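Local structure of pngf-ii (Elizabethkingia meningoseptica, 4R4X) at residues K56-S61 / T78-Q83; K120-P125 / G129-L134. The protein probably acts as a peptide:N-glycosidase of the PNGase F type, releasing N-linked glycans from glycoproteins by hydrolysis. All coordinates share one frame; numbering follows the deposited sequence.

Contact 1 (K56-S61 / T78-Q83)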
loop_
_atom_site.group_PDB
_atom_site.type_symbol
_atom_site.label_atom_id
_atom_site.label_comp_id
_atom_site.label_asym_id
_atom_site.label_seq_id
_atom_site.Cartn_x
_atom_site.Cartn_y
_atom_site.Cartn_z
ATOM N N LYS A 56 -31.191 -20.701 22.599
ATOM C CA LYS A 56 -32.521 -21.143 22.111
ATOM C C LYS A 56 -32.433 -21.707 20.693
ATOM O O LYS A 56 -33.079 -22.694 20.366
ATOM C CB LYS A 56 -33.532 -19.984 22.127
ATOM C CG LYS A 56 -34.310 -19.768 23.423
ATOM C CD LYS A 56 -33.469 -19.862 24.696
ATOM C CE LYS A 56 -33.592 -21.245 25.340
ATOM N NZ LYS A 56 -32.480 -21.589 26.274
ATOM N N ASN A 57 -31.624 -21.077 19.852
ATOM C CA ASN A 57 -31.534 -21.458 18.439
ATOM C C ASN A 57 -30.108 -21.717 17.929
ATOM O O ASN A 57 -29.892 -21.952 16.742
ATOM C CB ASN A 57 -32.280 -20.435 17.554
ATOM C CG ASN A 57 -31.736 -19.001 17.643
ATOM O OD1 ASN A 57 -32.322 -18.095 17.058
ATOM N ND2 ASN A 57 -30.642 -18.778 18.337
ATOM N N ASN A 58 -29.138 -21.704 18.842
ATOM C CA ASN A 58 -27.731 -21.817 18.473
ATOM C C ASN A 58 -27.246 -20.796 17.433
ATOM O O ASN A 58 -26.333 -21.059 16.685
ATOM C CB ASN A 58 -27.375 -23.262 18.084
ATOM C CG ASN A 58 -27.289 -24.181 19.299
ATOM O OD1 ASN A 58 -27.366 -23.729 20.441
ATOM N ND2 ASN A 58 -27.141 -25.483 19.056
ATOM N N GLU A 59 -27.834 -19.610 17.424
ATOM C CA GLU A 59 -27.298 -18.533 16.608
ATOM C C GLU A 59 -26.021 -18.016 17.276
ATOM O O GLU A 59 -26.069 -17.541 18.398
ATOM C CB GLU A 59 -28.301 -17.395 16.429
ATOM C CG GLU A 59 -27.782 -16.309 15.493
ATOM C CD GLU A 59 -28.883 -15.497 14.823
ATOM O OE1 GLU A 59 -30.049 -15.583 15.258
ATOM O OE2 GLU A 59 -28.580 -14.766 13.848
ATOM N N VAL A 60 -24.901 -18.153 16.574
ATOM C CA VAL A 60 -23.605 -17.651 17.010
ATOM C C VAL A 60 -23.391 -16.267 16.373
ATOM O O VAL A 60 -23.430 -16.115 15.134
ATOM C CB VAL A 60 -22.486 -18.608 16.588
ATOM C CG1 VAL A 60 -21.116 -18.132 17.053
ATOM C CG2 VAL A 60 -22.769 -20.011 17.120
ATOM N N SER A 61 -23.180 -15.266 17.220
ATOM C CA SER A 61 -22.935 -13.898 16.755
ATOM C C SER A 61 -21.528 -13.463 17.128
ATOM O O SER A 61 -21.098 -13.609 18.269
ATOM C CB SER A 61 -23.954 -12.937 17.341
ATOM O OG SER A 61 -25.246 -13.188 16.808
ATOM N N THR A 78 -25.403 -22.290 11.944
ATOM C CA THR A 78 -24.942 -23.609 11.530
ATOM C C THR A 78 -23.576 -23.986 12.098
ATOM O O THR A 78 -23.115 -25.109 11.881
ATOM C CB THR A 78 -24.836 -23.719 9.992
ATOM O OG1 THR A 78 -23.738 -22.921 9.510
ATOM C CG2 THR A 78 -26.129 -23.281 9.324
ATOM N N ILE A 79 -22.916 -23.064 12.808
ATOM C CA ILE A 79 -21.524 -23.298 13.215
ATOM C C ILE A 79 -21.362 -24.497 14.170
ATOM O O ILE A 79 -20.507 -25.360 13.969
ATOM C CB ILE A 79 -20.911 -22.036 13.882
ATOM C CG1 ILE A 79 -20.791 -20.907 12.847
ATOM C CG2 ILE A 79 -19.548 -22.360 14.488
ATOM C CD1 ILE A 79 -20.031 -19.684 13.337
ATOM N N LEU A 80 -22.171 -24.523 15.220
ATOM C CA LEU A 80 -22.061 -25.578 16.236
ATOM C C LEU A 80 -22.339 -26.949 15.615
ATOM O O LEU A 80 -21.567 -27.874 15.805
ATOM C CB LEU A 80 -23.015 -25.300 17.408
ATOM C CG LEU A 80 -22.689 -24.001 18.151
ATOM C CD1 LEU A 80 -23.527 -23.865 19.407
ATOM C CD2 LEU A 80 -21.204 -23.931 18.452
ATOM N N ALA A 81 -23.417 -27.044 14.836
ATOM C CA ALA A 81 -23.810 -28.311 14.197
ATOM C C ALA A 81 -22.691 -28.912 13.341
ATOM O O ALA A 81 -22.554 -30.126 13.283
ATOM C CB ALA A 81 -25.081 -28.114 13.364
ATOM N N LYS A 82 -21.862 -28.069 12.719
ATOM C CA LYS A 82 -20.775 -28.549 11.869
ATOM C C LYS A 82 -19.553 -29.107 12.594
ATOM O O LYS A 82 -18.727 -29.756 11.971
ATOM C CB LYS A 82 -20.321 -27.454 10.905
ATOM C CG LYS A 82 -21.357 -27.133 9.835
ATOM C CD LYS A 82 -20.962 -25.895 9.042
ATOM C CE LYS A 82 -22.023 -25.568 8.012
ATOM N NZ LYS A 82 -21.753 -24.256 7.385
ATOM N N GLN A 83 -19.410 -28.848 13.890
ATOM C CA GLN A 83 -18.224 -29.324 14.608
ATOM C C GLN A 83 -18.326 -30.834 14.681
ATOM O O GLN A 83 -19.402 -31.343 14.947
ATOM C CB GLN A 83 -18.155 -28.717 16.024
ATOM C CG GLN A 83 -18.048 -27.200 15.974
ATOM C CD GLN A 83 -17.841 -26.546 17.329
ATOM O OE1 GLN A 83 -17.881 -27.194 18.382
ATOM N NE2 GLN A 83 -17.586 -25.243 17.296
HETATM O O HOH W 1 -24.576 -22.859 15.337
#

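Contact 2 (K120-P125 / G129-L134)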
loop_
_atom_site.group_PDB
_atom_site.type_symbol
_atom_site.label_atom_id
_atom_site.label_comp_id
_atom_site.label_asym_id
_atom_site.label_seq_id
_atom_site.Cartn_x
_atom_site.Cartn_y
_atom_site.Cartn_z
ATOM N N LYS A 120 -25.724 -27.519 33.873
ATOM C CA LYS A 120 -26.830 -27.286 32.922
ATOM C C LYS A 120 -26.679 -25.924 32.209
ATOM O O LYS A 120 -27.659 -25.194 31.988
ATOM C CB LYS A 120 -28.199 -27.391 33.607
ATOM C CG LYS A 120 -28.457 -28.733 34.288
ATOM C CD LYS A 120 -28.132 -28.681 35.776
ATOM C CE LYS A 120 -28.051 -30.070 36.405
ATOM N NZ LYS A 120 -29.362 -30.786 36.364
ATOM N N VAL A 121 -25.426 -25.595 31.888
ATOM C CA VAL A 121 -25.084 -24.476 31.027
ATOM C C VAL A 121 -23.937 -24.944 30.138
ATOM O O VAL A 121 -23.269 -25.955 30.432
ATOM C CB VAL A 121 -24.657 -23.213 31.784
ATOM C CG1 VAL A 121 -25.764 -22.707 32.710
ATOM C CG2 VAL A 121 -23.349 -23.424 32.532
ATOM N N LYS A 122 -23.748 -24.230 29.036
ATOM C CA LYS A 122 -22.691 -24.536 28.085
ATOM C C LYS A 122 -21.770 -23.336 27.976
ATOM O O LYS A 122 -22.098 -22.273 28.455
ATOM C CB LYS A 122 -23.290 -24.890 26.735
ATOM C CG LYS A 122 -24.077 -26.188 26.781
ATOM C CD LYS A 122 -24.705 -26.562 25.451
ATOM C CE LYS A 122 -25.422 -27.903 25.600
ATOM N NZ LYS A 122 -26.050 -28.316 24.326
ATOM N N GLY A 123 -20.601 -23.531 27.379
ATOM C CA GLY A 123 -19.616 -22.477 27.307
ATOM C C GLY A 123 -18.244 -23.025 27.028
ATOM O O GLY A 123 -18.063 -24.232 26.838
ATOM N N GLY A 124 -17.269 -22.125 27.038
ATOM C CA GLY A 124 -15.900 -22.506 26.819
ATOM C C GLY A 124 -15.008 -21.348 26.448
ATOM O O GLY A 124 -15.471 -20.229 26.251
ATOM N N PRO A 125 -13.703 -21.614 26.364
ATOM C CA PRO A 125 -12.726 -20.545 26.087
ATOM C C PRO A 125 -12.543 -20.252 24.600
ATOM O O PRO A 125 -11.810 -19.315 24.242
ATOM C CB PRO A 125 -11.435 -21.117 26.697
ATOM C CG PRO A 125 -11.578 -22.588 26.469
ATOM C CD PRO A 125 -13.039 -22.885 26.703
ATOM N N GLY A 129 -16.447 -26.985 20.816
ATOM C CA GLY A 129 -17.108 -27.734 21.885
ATOM C C GLY A 129 -18.267 -27.067 22.592
ATOM O O GLY A 129 -18.806 -27.642 23.548
ATOM N N GLN A 130 -18.664 -25.872 22.132
ATOM C CA GLN A 130 -19.689 -25.068 22.796
ATOM C C GLN A 130 -21.051 -25.724 22.828
ATOM O O GLN A 130 -21.885 -25.321 23.615
ATOM C CB GLN A 130 -19.887 -23.742 22.066
ATOM C CG GLN A 130 -18.746 -22.771 22.217
ATOM C CD GLN A 130 -18.812 -21.969 23.486
ATOM O OE1 GLN A 130 -19.867 -21.836 24.127
ATOM N NE2 GLN A 130 -17.682 -21.396 23.849
ATOM N N ASP A 131 -21.313 -26.689 21.953
ATOM C CA ASP A 131 -22.562 -27.431 22.091
ATOM C C ASP A 131 -22.449 -28.709 22.921
ATOM O O ASP A 131 -23.457 -29.351 23.138
ATOM C CB ASP A 131 -23.179 -27.758 20.741
ATOM C CG ASP A 131 -24.670 -27.988 20.841
ATOM O OD1 ASP A 131 -25.359 -27.253 21.589
ATOM O OD2 ASP A 131 -25.144 -28.931 20.197
ATOM N N LEU A 132 -21.252 -29.082 23.381
ATOM C CA LEU A 132 -21.084 -30.338 24.160
ATOM C C LEU A 132 -21.443 -30.191 25.631
ATOM O O LEU A 132 -21.887 -31.145 26.277
ATOM C CB LEU A 132 -19.650 -30.849 24.094
ATOM C CG LEU A 132 -19.098 -31.255 22.719
ATOM C CD1 LEU A 132 -17.621 -31.601 22.852
ATOM C CD2 LEU A 132 -19.880 -32.413 22.121
ATOM N N GLY A 133 -21.205 -28.995 26.163
ATOM C CA GLY A 133 -21.332 -28.728 27.574
ATOM C C GLY A 133 -20.555 -27.465 27.879
ATOM O O GLY A 133 -20.365 -26.621 26.999
ATOM N N LEU A 134 -20.147 -27.321 29.134
ATOM C CA LEU A 134 -19.261 -26.240 29.557
ATOM C C LEU A 134 -17.821 -26.734 29.489
ATOM O O LEU A 134 -17.405 -27.582 30.286
ATOM C CB LEU A 134 -19.622 -25.770 30.970
ATOM C CG LEU A 134 -18.631 -24.794 31.601
ATOM C CD1 LEU A 134 -18.483 -23.507 30.778
ATOM C CD2 LEU A 134 -19.094 -24.501 33.012
HETATM O O HOH W 2 -17.986 -19.039 26.115
#

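Contact 1 (K56-S61 / T78-Q83)
The methyl CD1 of Leu-80 sits squarely over the flat face of the Asn-58 side-chain amide, 3.8 Å from Asn-58 CG, with OD1 and ND2 of that amide almost equally distant from it. The two side chains meet at about a right angle, so the leucine presents the end of one branch and the asparagine its face. What brings the methyl there is the extended outer part of the leucine: CD1 lies anti to CA (chi2 -172°) and is carried across toward residues 56-61. Next to this pair, Val-60 spreads its two methyls over two neighbours. CG2 packs 4.1 Å from Leu-80 CG, whereas CG1, anti to the backbone N (chi1 -179°), meets Ile-79 CD1 at 4.2 Å. No direct hydrogen bond joins the segments; instead a water donates to Asn-58 O at 2.9 Å and accepts from Leu-80 N, also at 2.9 Å, linking the backbone at Asn-58 to that of Leu-80 in the weakly bonded helix. This is a worked case of a short helical turn laid against the N-terminal part of strand 59-65: residues 79-82 form a weakly bonded turn after strand 70-76, and Val-60 belongs to strand 59-65, which pairs antiparallel with both 48-54 and 70-76 in the N-terminal domain. Asn-58, with positive phi, lies in the connection from strand 48-54. Further out, backbone bonds fix the strand on its two flanks, Val-60 with Asp-76 and Ser-61 with Glu-52, a ligand of a bound zinc ion. Ile-127, from a separate loop, touches both Val-60 and Ile-79. At the helical turn, Lys-82 NZ donates to Thr-78 OG1 over 3.2 Å, and this hydroxyl is also hydrogen-bonded to Asp-76 OD1.

Contact 2 (K120-P125 / G129-L134)
Val-121 begins the contact with a loose apolar touch, its CG2 4.4 Å from Leu-134 CD2. Lys-122 then stretches its chain, extended beyond CG, along residues 130-133, the aliphatic part passing close to the carbonyl oxygens of Gln-130 and Gly-133. Its ammonium group grips Asp-131 twice: NZ is 3.0 Å from OD1, in a salt bridge, and 3.0 Å from the backbone O. It meets both from above their planes, 61° out of the carboxylate and 40° out of the carbonyl. Gly-123 N donates to Gly-133 O at 3.1 Å, part of a single beta bridge between Gly-123 and Leu-134. The peptide from Gly-123 to Gly-124 illustrates how bare backbone can be packed on both faces: Leu-134 CD1 rests on one, 3.8 Å from Gly-123 C, while the Gln-130 amide lies against the other, tilted, with CD 3.7 Å from the same carbon. A bend at chi2 (-83°) brings this amide there; Arg-55 binds its OE1, and NE2 binds Ser-126 O and a water that donates to Gly-124 O at 2.8 Å. Both segments lie in the long connection between strands 109-116 and 134-140, the second running into the latter at Leu-134. Lys-122 O bonds Thr-27 OG1, Leu-134 packs on Ile-6 and Tyr-8 of strand 3-12, and Pro-125 lies against Tyr-8 of that strand and against Val-135 and Thr-138 of strand 134-140.

From the N terminus, the chain first reaches contact 1, which closes over the remainder of strand 59-65 and strand 70-76, so that the helical turn is folded back on the former strand. Contact 2 opens only later, within the connection from strand 109-116 to strand 134-140, and closes a tight loop around residues 126-128. The two follow in series, neither nested nor crossed, yet their centres lie about 12 Å apart. Gln-83 OE1 and Gly-129 N, 2.8 Å apart, probably hydrogen-bond, and Leu-80 CD2 packs against Gln-130 CB. Sequence-distant parts of the N-terminal domain are thereby joined, the helical turn after strand 70-76 and the residue that follows it to the loop before strand 134-140.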